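Local atomic coordinates of pyruvate kinase (Pyrobaculum aerophilum, PDB entry 3QTG), a protein that catalyses the last step of glycolysis, in which phosphoenolpyruvate and ADP give pyruvate and ATP, with the help of a divalent metal ion. Residues I36-L39 against D40-G44; R215-L218 against T219-G222; V274-S277 against L278-K282. One frame throughout, in Å; residues are numbered along the deposited sequence.

Contact 1: residues I36-L39 against D40-G44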
ATOM      1  N   ILE A  36      -0.877 -16.272  47.672  1.00 59.46           N
ATOM      2  CA  ILE A  36      -1.737 -16.790  46.603  1.00 58.84           C
ATOM      3  C   ILE A  36      -2.270 -15.648  45.727  1.00 58.07           C
ATOM      4  O   ILE A  36      -2.159 -15.697  44.499  1.00 57.94           O
ATOM      5  CB  ILE A  36      -2.921 -17.637  47.155  1.00 59.37           C
ATOM      6  CG1 ILE A  36      -2.411 -18.955  47.755  1.00 60.08           C
ATOM      7  CG2 ILE A  36      -3.955 -17.900  46.060  1.00 58.43           C
ATOM      8  CD1 ILE A  36      -3.488 -19.806  48.413  1.00 60.79           C
ATOM      9  N   LYS A  37      -2.839 -14.628  46.367  1.00 57.56           N
ATOM     10  CA  LYS A  37      -3.425 -13.492  45.657  1.00 56.66           C
ATOM     11  C   LYS A  37      -2.375 -12.681  44.874  1.00 54.77           C
ATOM     12  O   LYS A  37      -2.709 -12.023  43.894  1.00 54.34           O
ATOM     13  CB  LYS A  37      -4.224 -12.596  46.621  1.00 57.49           C
ATOM     14  CG  LYS A  37      -5.551 -13.206  47.091  1.00 59.78           C
ATOM     15  CD  LYS A  37      -6.588 -13.322  45.953  1.00 62.50           C
ATOM     16  CE  LYS A  37      -7.933 -13.951  46.416  1.00 62.99           C
ATOM     17  NZ  LYS A  37      -7.931 -15.445  46.407  1.00 63.66           N
ATOM     18  N   PHE A  38      -1.121 -12.755  45.319  1.00 53.01           N
ATOM     19  CA  PHE A  38       0.015 -12.092  44.668  1.00 51.01           C
ATOM     20  C   PHE A  38       0.453 -12.835  43.388  1.00 50.39           C
ATOM     21  O   PHE A  38       0.631 -12.221  42.317  1.00 49.78           O
ATOM     22  CB  PHE A  38       1.181 -11.989  45.662  1.00 49.89           C
ATOM     23  CG  PHE A  38       2.399 -11.306  45.112  1.00 48.03           C
ATOM     24  CD1 PHE A  38       2.510  -9.922  45.157  1.00 45.21           C
ATOM     25  CD2 PHE A  38       3.441 -12.045  44.569  1.00 46.74           C
ATOM     26  CE1 PHE A  38       3.627  -9.275  44.657  1.00 43.88           C
ATOM     27  CE2 PHE A  38       4.567 -11.407  44.064  1.00 46.37           C
ATOM     28  CZ  PHE A  38       4.662 -10.010  44.109  1.00 45.04           C
ATOM     29  N   LEU A  39       0.605 -14.155  43.507  1.00 49.77           N
ATOM     30  CA  LEU A  39       1.048 -14.997  42.402  1.00 49.01           C
ATOM     31  C   LEU A  39      -0.032 -15.200  41.351  1.00 48.93           C
ATOM     32  O   LEU A  39       0.274 -15.488  40.190  1.00 49.05           O
ATOM     33  CB  LEU A  39       1.582 -16.339  42.923  1.00 49.07           C
ATOM     34  CG  LEU A  39       2.861 -16.214  43.766  1.00 48.24           C
ATOM     35  CD1 LEU A  39       3.285 -17.539  44.357  1.00 50.13           C
ATOM     36  CD2 LEU A  39       4.010 -15.602  42.958  1.00 47.17           C
ATOM     37  N   ASP A  40      -1.294 -15.067  41.769  1.00 48.88           N
ATOM     38  CA  ASP A  40      -2.441 -15.068  40.858  1.00 48.47           C
ATOM     39  C   ASP A  40      -2.375 -13.907  39.870  1.00 47.12           C
ATOM     40  O   ASP A  40      -3.041 -13.917  38.839  1.00 46.95           O
ATOM     41  CB  ASP A  40      -3.749 -14.946  41.642  1.00 49.07           C
ATOM     42  CG  ASP A  40      -4.238 -16.281  42.220  1.00 52.06           C
ATOM     43  OD1 ASP A  40      -3.617 -17.358  41.990  1.00 51.97           O
ATOM     44  OD2 ASP A  40      -5.275 -16.234  42.921  1.00 54.30           O
ATOM     45  N   LEU A  41      -1.584 -12.902  40.209  1.00 46.04           N
ATOM     46  CA  LEU A  41      -1.516 -11.685  39.426  1.00 45.15           C
ATOM     47  C   LEU A  41      -0.218 -11.555  38.636  1.00 44.03           C
ATOM     48  O   LEU A  41       0.028 -10.508  38.028  1.00 44.25           O
ATOM     49  CB  LEU A  41      -1.744 -10.448  40.321  1.00 45.09           C
ATOM     50  CG  LEU A  41      -3.203 -10.212  40.736  1.00 45.62           C
ATOM     51  CD1 LEU A  41      -3.312  -9.286  41.958  1.00 44.76           C
ATOM     52  CD2 LEU A  41      -4.039  -9.670  39.575  1.00 44.82           C
ATOM     53  N   VAL A  42       0.610 -12.599  38.659  1.00 43.56           N
ATOM     54  CA  VAL A  42       1.874 -12.596  37.908  1.00 42.26           C
ATOM     55  C   VAL A  42       1.949 -13.759  36.922  1.00 41.49           C
ATOM     56  O   VAL A  42       1.228 -14.760  37.059  1.00 41.43           O
ATOM     57  CB  VAL A  42       3.156 -12.521  38.829  1.00 42.95           C
ATOM     58  CG1 VAL A  42       2.973 -11.479  39.904  1.00 42.61           C
ATOM     59  CG2 VAL A  42       3.504 -13.898  39.471  1.00 41.99           C
ATOM     60  N   ASP A  43       2.796 -13.596  35.907  1.00 40.38           N
ATOM     61  CA  ASP A  43       3.044 -14.643  34.922  1.00 39.91           C
ATOM     62  C   ASP A  43       4.436 -15.213  35.092  1.00 39.79           C
ATOM     63  O   ASP A  43       4.773 -16.240  34.503  1.00 39.92           O
ATOM     64  CB  ASP A  43       2.852 -14.107  33.496  1.00 38.98           C
ATOM     65  CG  ASP A  43       1.470 -13.502  33.283  1.00 39.64           C
ATOM     66  OD1 ASP A  43       0.463 -14.243  33.247  1.00 43.74           O
ATOM     67  OD2 ASP A  43       1.374 -12.274  33.161  1.00 40.31           O
ATOM     68  N   GLY A  44       5.247 -14.521  35.887  1.00 40.24           N
ATOM     69  CA  GLY A  44       6.618 -14.925  36.144  1.00 40.60           C
ATOM     70  C   GLY A  44       7.203 -14.185  37.320  1.00 40.68           C
ATOM     71  O   GLY A  44       6.671 -13.168  37.750  1.00 41.08           O
TER
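The end of helix 32-39 and the type I beta turn from Leu39 to Val42 form a helix-to-strand link of the TIM barrel, where Asp40 and Val42 fold back on the last helical turn and the chain runs on into barrel strand 44-48. Asp40 N closes that turn on Ile36 O at 2.9 Å, its donor nearly in line with the carbonyl. The turn then tightens: Leu41 N reaches Phe38 O at 3.1 Å from above the carbonyl plane, 61° out of it, and a weak bond links Val42 N to Leu39 O. Asp40 lies alongside Ile36, pointing the same way; its CG stands beside its own backbone N (chi1 -82°), which sets OD2 3.8 Å from Ile36 CG2, while OD1 is taken by the hydroxyl of Tyr67 on helix 54-71. Lys37 NZ stays 4.5 Å from Asp40 OD2, too far for a salt bridge, though the opposite charges probably attract. Arg73 bridges the turn, with NH1 on Leu39 O and NH2 on Val42 O. Val42 packs on Ala21 of strand 18-22; its CG1 sits 3.4 Å from Phe38 O and its CG2 meets Leu39 CD2 at 3.9 Å.

Contact 2: residues R215-L218 against T219-G222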
ATOM      1  N   ARG A 215      26.436 -18.433  27.925  1.00 53.68           N
ATOM      2  CA  ARG A 215      25.777 -19.595  27.329  1.00 54.30           C
ATOM      3  C   ARG A 215      26.569 -20.886  27.529  1.00 55.19           C
ATOM      4  O   ARG A 215      25.994 -21.905  27.922  1.00 55.44           O
ATOM      5  CB  ARG A 215      25.439 -19.368  25.854  1.00 53.88           C
ATOM      6  CG  ARG A 215      24.096 -18.709  25.639  1.00 52.82           C
ATOM      7  CD  ARG A 215      23.460 -19.123  24.305  1.00 54.21           C
ATOM      8  NE  ARG A 215      22.255 -18.332  24.013  1.00 53.05           N
ATOM      9  CZ  ARG A 215      22.269 -17.231  23.272  1.00 53.71           C
ATOM     10  NH1 ARG A 215      23.415 -16.808  22.738  1.00 56.53           N
ATOM     11  NH2 ARG A 215      21.150 -16.555  23.053  1.00 50.93           N
ATOM     12  N   SER A 216      27.883 -20.826  27.294  1.00 55.94           N
ATOM     13  CA  SER A 216      28.790 -21.977  27.487  1.00 56.93           C
ATOM     14  C   SER A 216      28.881 -22.388  28.945  1.00 57.10           C
ATOM     15  O   SER A 216      28.875 -23.572  29.252  1.00 58.04           O
ATOM     16  CB  SER A 216      30.206 -21.676  26.990  1.00 57.45           C
ATOM     17  OG  SER A 216      30.194 -20.946  25.786  1.00 58.66           O
ATOM     18  N   LEU A 217      28.990 -21.408  29.839  1.00 56.56           N
ATOM     19  CA  LEU A 217      28.957 -21.685  31.265  1.00 56.37           C
ATOM     20  C   LEU A 217      27.657 -22.377  31.711  1.00 56.31           C
ATOM     21  O   LEU A 217      27.710 -23.348  32.478  1.00 56.96           O
ATOM     22  CB  LEU A 217      29.201 -20.412  32.081  1.00 55.64           C
ATOM     23  CG  LEU A 217      29.115 -20.627  33.599  1.00 55.98           C
ATOM     24  CD1 LEU A 217      30.248 -21.546  34.090  1.00 56.73           C
ATOM     25  CD2 LEU A 217      29.092 -19.292  34.361  1.00 55.65           C
ATOM     26  N   LEU A 218      26.508 -21.876  31.241  1.00 55.56           N
ATOM     27  CA  LEU A 218      25.200 -22.435  31.607  1.00 55.31           C
ATOM     28  C   LEU A 218      25.064 -23.867  31.115  1.00 56.16           C
ATOM     29  O   LEU A 218      24.544 -24.728  31.826  1.00 56.48           O
ATOM     30  CB  LEU A 218      24.044 -21.570  31.076  1.00 54.75           C
ATOM     31  CG  LEU A 218      23.827 -20.186  31.721  1.00 53.71           C
ATOM     32  CD1 LEU A 218      22.833 -19.318  30.929  1.00 52.82           C
ATOM     33  CD2 LEU A 218      23.390 -20.317  33.180  1.00 53.11           C
ATOM     34  N   THR A 219      25.553 -24.108  29.903  1.00 56.80           N
ATOM     35  CA  THR A 219      25.629 -25.441  29.318  1.00 58.04           C
ATOM     36  C   THR A 219      26.571 -26.360  30.118  1.00 59.39           C
ATOM     37  O   THR A 219      26.188 -27.481  30.478  1.00 59.98           O
ATOM     38  CB  THR A 219      26.054 -25.357  27.845  1.00 58.15           C
ATOM     39  OG1 THR A 219      25.103 -24.549  27.140  1.00 58.04           O
ATOM     40  CG2 THR A 219      26.104 -26.753  27.194  1.00 58.48           C
ATOM     41  N   GLU A 220      27.781 -25.881  30.410  1.00 59.71           N
ATOM     42  CA  GLU A 220      28.738 -26.628  31.242  1.00 60.91           C
ATOM     43  C   GLU A 220      28.102 -27.098  32.559  1.00 60.32           C
ATOM     44  O   GLU A 220      28.379 -28.202  33.039  1.00 61.02           O
ATOM     45  CB  GLU A 220      29.979 -25.774  31.540  1.00 61.23           C
ATOM     46  CG  GLU A 220      31.070 -26.497  32.354  1.00 65.91           C
ATOM     47  CD  GLU A 220      31.858 -25.564  33.289  1.00 70.46           C
ATOM     48  OE1 GLU A 220      31.991 -24.357  32.982  1.00 71.71           O
ATOM     49  OE2 GLU A 220      32.356 -26.048  34.336  1.00 73.73           O
ATOM     50  N   LEU A 221      27.237 -26.258  33.122  1.00 58.80           N
ATOM     51  CA  LEU A 221      26.674 -26.486  34.451  1.00 57.76           C
ATOM     52  C   LEU A 221      25.338 -27.217  34.417  1.00 56.77           C
ATOM     53  O   LEU A 221      24.720 -27.443  35.456  1.00 56.67           O
ATOM     54  CB  LEU A 221      26.554 -25.163  35.210  1.00 57.20           C
ATOM     55  CG  LEU A 221      27.866 -24.538  35.671  1.00 57.82           C
ATOM     56  CD1 LEU A 221      27.636 -23.120  36.161  1.00 57.92           C
ATOM     57  CD2 LEU A 221      28.544 -25.403  36.758  1.00 58.43           C
ATOM     58  N   GLY A 222      24.913 -27.599  33.217  1.00 56.10           N
ATOM     59  CA  GLY A 222      23.678 -28.367  33.025  1.00 55.28           C
ATOM     60  C   GLY A 222      22.381 -27.566  33.039  1.00 53.86           C
ATOM     61  O   GLY A 222      21.307 -28.142  33.171  1.00 53.59           O
TER
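Thr219 and Leu221 pack back on Arg215 and Leu217 in the last turns of helix 208-220, the helix of a beta-alpha-beta crossover between barrel strands 199-202 and 226-231. Thr219 turns its hydroxyl back along the helix: OG1 stands beside its own backbone N (chi1 -58°) and donates to Arg215 O at 2.9 Å. The same carbonyl accepts Thr219 N at 3.0 Å, and the two donors come from opposite faces of its plane. Glu220 N binds Ser216 O at 2.8 Å. Leu217 takes the other course, with CG opposite its backbone N (chi1 177°). With chi2 near 66°, this brings CD1 to 3.7 Å from Leu221 CD1, where the two side chains cross at a slant. Glu220 likewise has CG anti to its backbone N, and a bend at chi2 turns OE1 onto Leu217 CD1, 3.5 Å away. Leu221 leans over the backbone, its CG 3.4 Å from Leu217 O. Both leucines rest on Leu187 of helix 181-190, whereas Leu218 packs on Val227 of strand 226-231. The guanidinium of Arg215 reaches outside the turn, where NH2 makes a salt bridge with Asp248 and a hydrogen bond to Cys246 O. Gly222, with positive phi, ends the helix in a Schellman motif, and Gly222 N binds Thr219 O at 3.0 Å. The chemistry thus sets Arg215 O, gripped by both N-H and hydroxyl, against Leu221 N, which divides between two weak acceptors, Leu217 O and Leu218 O, where that motif closes the helix.

Contact 3: residues V274-S277 against L278-K282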
ATOM      1  N   VAL A 274      13.106  -1.394  21.888  1.00 33.65           N
ATOM      2  CA  VAL A 274      11.843  -2.103  21.637  1.00 33.82           C
ATOM      3  C   VAL A 274      11.604  -2.326  20.128  1.00 34.18           C
ATOM      4  O   VAL A 274      11.353  -3.450  19.714  1.00 33.91           O
ATOM      5  CB  VAL A 274      10.628  -1.390  22.281  1.00 33.48           C
ATOM      6  CG1 VAL A 274       9.307  -2.099  21.902  1.00 33.50           C
ATOM      7  CG2 VAL A 274      10.778  -1.340  23.812  1.00 34.32           C
ATOM      8  N   HIS A 275      11.732  -1.275  19.325  1.00 34.85           N
ATOM      9  CA  HIS A 275      11.655  -1.393  17.861  1.00 36.60           C
ATOM     10  C   HIS A 275      12.649  -2.433  17.294  1.00 36.39           C
ATOM     11  O   HIS A 275      12.288  -3.288  16.503  1.00 36.04           O
ATOM     12  CB  HIS A 275      11.836  -0.012  17.221  1.00 37.41           C
ATOM     13  CG  HIS A 275      10.619   0.867  17.342  1.00 41.98           C
ATOM     14  ND1 HIS A 275       9.576   0.588  18.210  1.00 42.73           N
ATOM     15  CD2 HIS A 275      10.284   2.022  16.711  1.00 44.75           C
ATOM     16  CE1 HIS A 275       8.655   1.532  18.103  1.00 46.62           C
ATOM     17  NE2 HIS A 275       9.060   2.415  17.201  1.00 45.59           N
ATOM     18  N   THR A 276      13.892  -2.389  17.749  1.00 36.52           N
ATOM     19  CA  THR A 276      14.894  -3.338  17.299  1.00 35.96           C
ATOM     20  C   THR A 276      14.593  -4.792  17.665  1.00 35.78           C
ATOM     21  O   THR A 276      14.759  -5.693  16.822  1.00 36.01           O
ATOM     22  CB  THR A 276      16.285  -2.888  17.761  1.00 36.29           C
ATOM     23  OG1 THR A 276      16.500  -1.568  17.259  1.00 35.52           O
ATOM     24  CG2 THR A 276      17.379  -3.809  17.248  1.00 35.57           C
ATOM     25  N   SER A 277      14.117  -5.019  18.884  1.00 35.56           N
ATOM     26  CA  SER A 277      13.778  -6.373  19.327  1.00 36.92           C
ATOM     27  C   SER A 277      12.606  -6.958  18.553  1.00 36.84           C
ATOM     28  O   SER A 277      12.661  -8.114  18.182  1.00 37.06           O
ATOM     29  CB  SER A 277      13.481  -6.445  20.841  1.00 36.68           C
ATOM     30  OG  SER A 277      14.568  -5.959  21.600  1.00 38.91           O
ATOM     31  N   LEU A 278      11.558  -6.153  18.341  1.00 37.39           N
ATOM     32  CA  LEU A 278      10.394  -6.544  17.551  1.00 38.28           C
ATOM     33  C   LEU A 278      10.774  -6.864  16.112  1.00 38.86           C
ATOM     34  O   LEU A 278      10.364  -7.899  15.607  1.00 39.26           O
ATOM     35  CB  LEU A 278       9.269  -5.489  17.618  1.00 38.11           C
ATOM     36  CG  LEU A 278       8.548  -5.305  18.967  1.00 38.40           C
ATOM     37  CD1 LEU A 278       7.735  -4.030  19.009  1.00 37.80           C
ATOM     38  CD2 LEU A 278       7.634  -6.479  19.213  1.00 39.33           C
ATOM     39  N   LYS A 279      11.572  -5.993  15.485  1.00 38.94           N
ATOM     40  CA  LYS A 279      12.122  -6.223  14.137  1.00 39.61           C
ATOM     41  C   LYS A 279      12.800  -7.593  13.980  1.00 39.52           C
ATOM     42  O   LYS A 279      12.615  -8.262  12.966  1.00 38.89           O
ATOM     43  CB  LYS A 279      13.119  -5.108  13.757  1.00 39.38           C
ATOM     44  CG  LYS A 279      13.818  -5.266  12.370  1.00 40.62           C
ATOM     45  CD  LYS A 279      14.587  -3.982  11.937  1.00 42.16           C
ATOM     46  CE  LYS A 279      15.951  -3.876  12.636  1.00 45.87           C
ATOM     47  NZ  LYS A 279      16.645  -2.508  12.692  1.00 45.71           N
ATOM     48  N   TYR A 280      13.592  -7.983  14.981  1.00 39.70           N
ATOM     49  CA  TYR A 280      14.344  -9.238  14.953  1.00 40.20           C
ATOM     50  C   TYR A 280      13.657 -10.427  15.616  1.00 39.13           C
ATOM     51  O   TYR A 280      14.254 -11.496  15.710  1.00 38.99           O
ATOM     52  CB  TYR A 280      15.766  -9.045  15.518  1.00 41.92           C
ATOM     53  CG  TYR A 280      16.655  -8.241  14.586  1.00 44.39           C
ATOM     54  CD1 TYR A 280      16.994  -6.933  14.880  1.00 46.45           C
ATOM     55  CD2 TYR A 280      17.117  -8.791  13.383  1.00 46.42           C
ATOM     56  CE1 TYR A 280      17.790  -6.190  14.020  1.00 48.27           C
ATOM     57  CE2 TYR A 280      17.908  -8.058  12.513  1.00 47.44           C
ATOM     58  CZ  TYR A 280      18.236  -6.766  12.840  1.00 47.77           C
ATOM     59  OH  TYR A 280      19.018  -6.039  11.998  1.00 48.88           O
ATOM     60  N   GLY A 281      12.407 -10.241  16.051  1.00 38.09           N
ATOM     61  CA  GLY A 281      11.589 -11.340  16.591  1.00 37.15           C
ATOM     62  C   GLY A 281      12.107 -11.874  17.903  1.00 36.74           C
ATOM     63  O   GLY A 281      11.976 -13.065  18.187  1.00 37.55           O
ATOM     64  N   LYS A 282      12.719 -10.996  18.701  1.00 35.44           N
ATOM     65  CA  LYS A 282      13.135 -11.359  20.061  1.00 34.31           C
ATOM     66  C   LYS A 282      12.104 -10.873  21.062  1.00 33.03           C
ATOM     67  O   LYS A 282      11.696  -9.729  20.994  1.00 31.82           O
ATOM     68  CB  LYS A 282      14.494 -10.737  20.398  1.00 34.59           C
ATOM     69  CG  LYS A 282      15.665 -11.227  19.556  1.00 35.83           C
ATOM     70  CD  LYS A 282      15.790 -12.724  19.586  1.00 38.53           C
ATOM     71  CE  LYS A 282      17.013 -13.187  18.790  1.00 41.19           C
ATOM     72  NZ  LYS A 282      17.039 -14.663  18.696  1.00 40.07           N
TER
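Ser277 O takes Lys282 N, five residues on, at 2.9 Å, and a weak bond from Tyr280 N. Lys282 N approaches with a tilt of 26° from the carbonyl plane, while Tyr280 N chiefly binds Thr276 O at 3.2 Å. Alongside, Gly281 N binds Leu278 O at 3.1 Å, and Gly281, with positive phi, is the C-prime residue of a Schellman motif ending helix 266-279 of the TIM barrel, just before strand 284-287. One turn back, Thr276 and Tyr280 lie side by side. Thr276 CG2 meets the ring in its plane, at the CD1 edge, 3.9 Å away; Thr276 O also sits near that plane, 3.2 Å from Tyr280 CD1. A chi1 of -71° directs the ring back toward Thr276, and chi2 (107°) turns its edge to CG2. Its hydroxyl binds Glu241, which also forms a salt bridge with Lys279 NZ, so one carboxylate ties together two side chains of the helix end. Over another side of the helix, Val274 CG1 touches Leu278 CD1 at 3.8 Å, the two side chains pointing the same way. The hydroxyl of the buried Ser277 is satisfied within the helix by Ile273 O, while Ser277 packs on Val250 and Ile284 of the barrel strands.

Overall arrangement
All three contacts lie at C-terminal ends of helices around the same eight-stranded parallel barrel, in the order contact 1, contact 2, contact 3 along the chain. They close helix 32-39 before strand 44-48, helix 208-220 before strand 226-231, and helix 266-279 before strand 284-287. Centres are about 30 Å apart for contacts 1 and 2, about 27 Å for contacts 1 and contact 3, and about 26 Å for contacts 2 and contact 3, whose nearest atoms are about 6 Å apart. Each returns the chain to a barrel strand; on or just after those strands stand Asn48, Lys230 and Thr288, probably, as in related enzymes, a potassium and ATP ligand, the transition-state stabiliser and a substrate-binding residue.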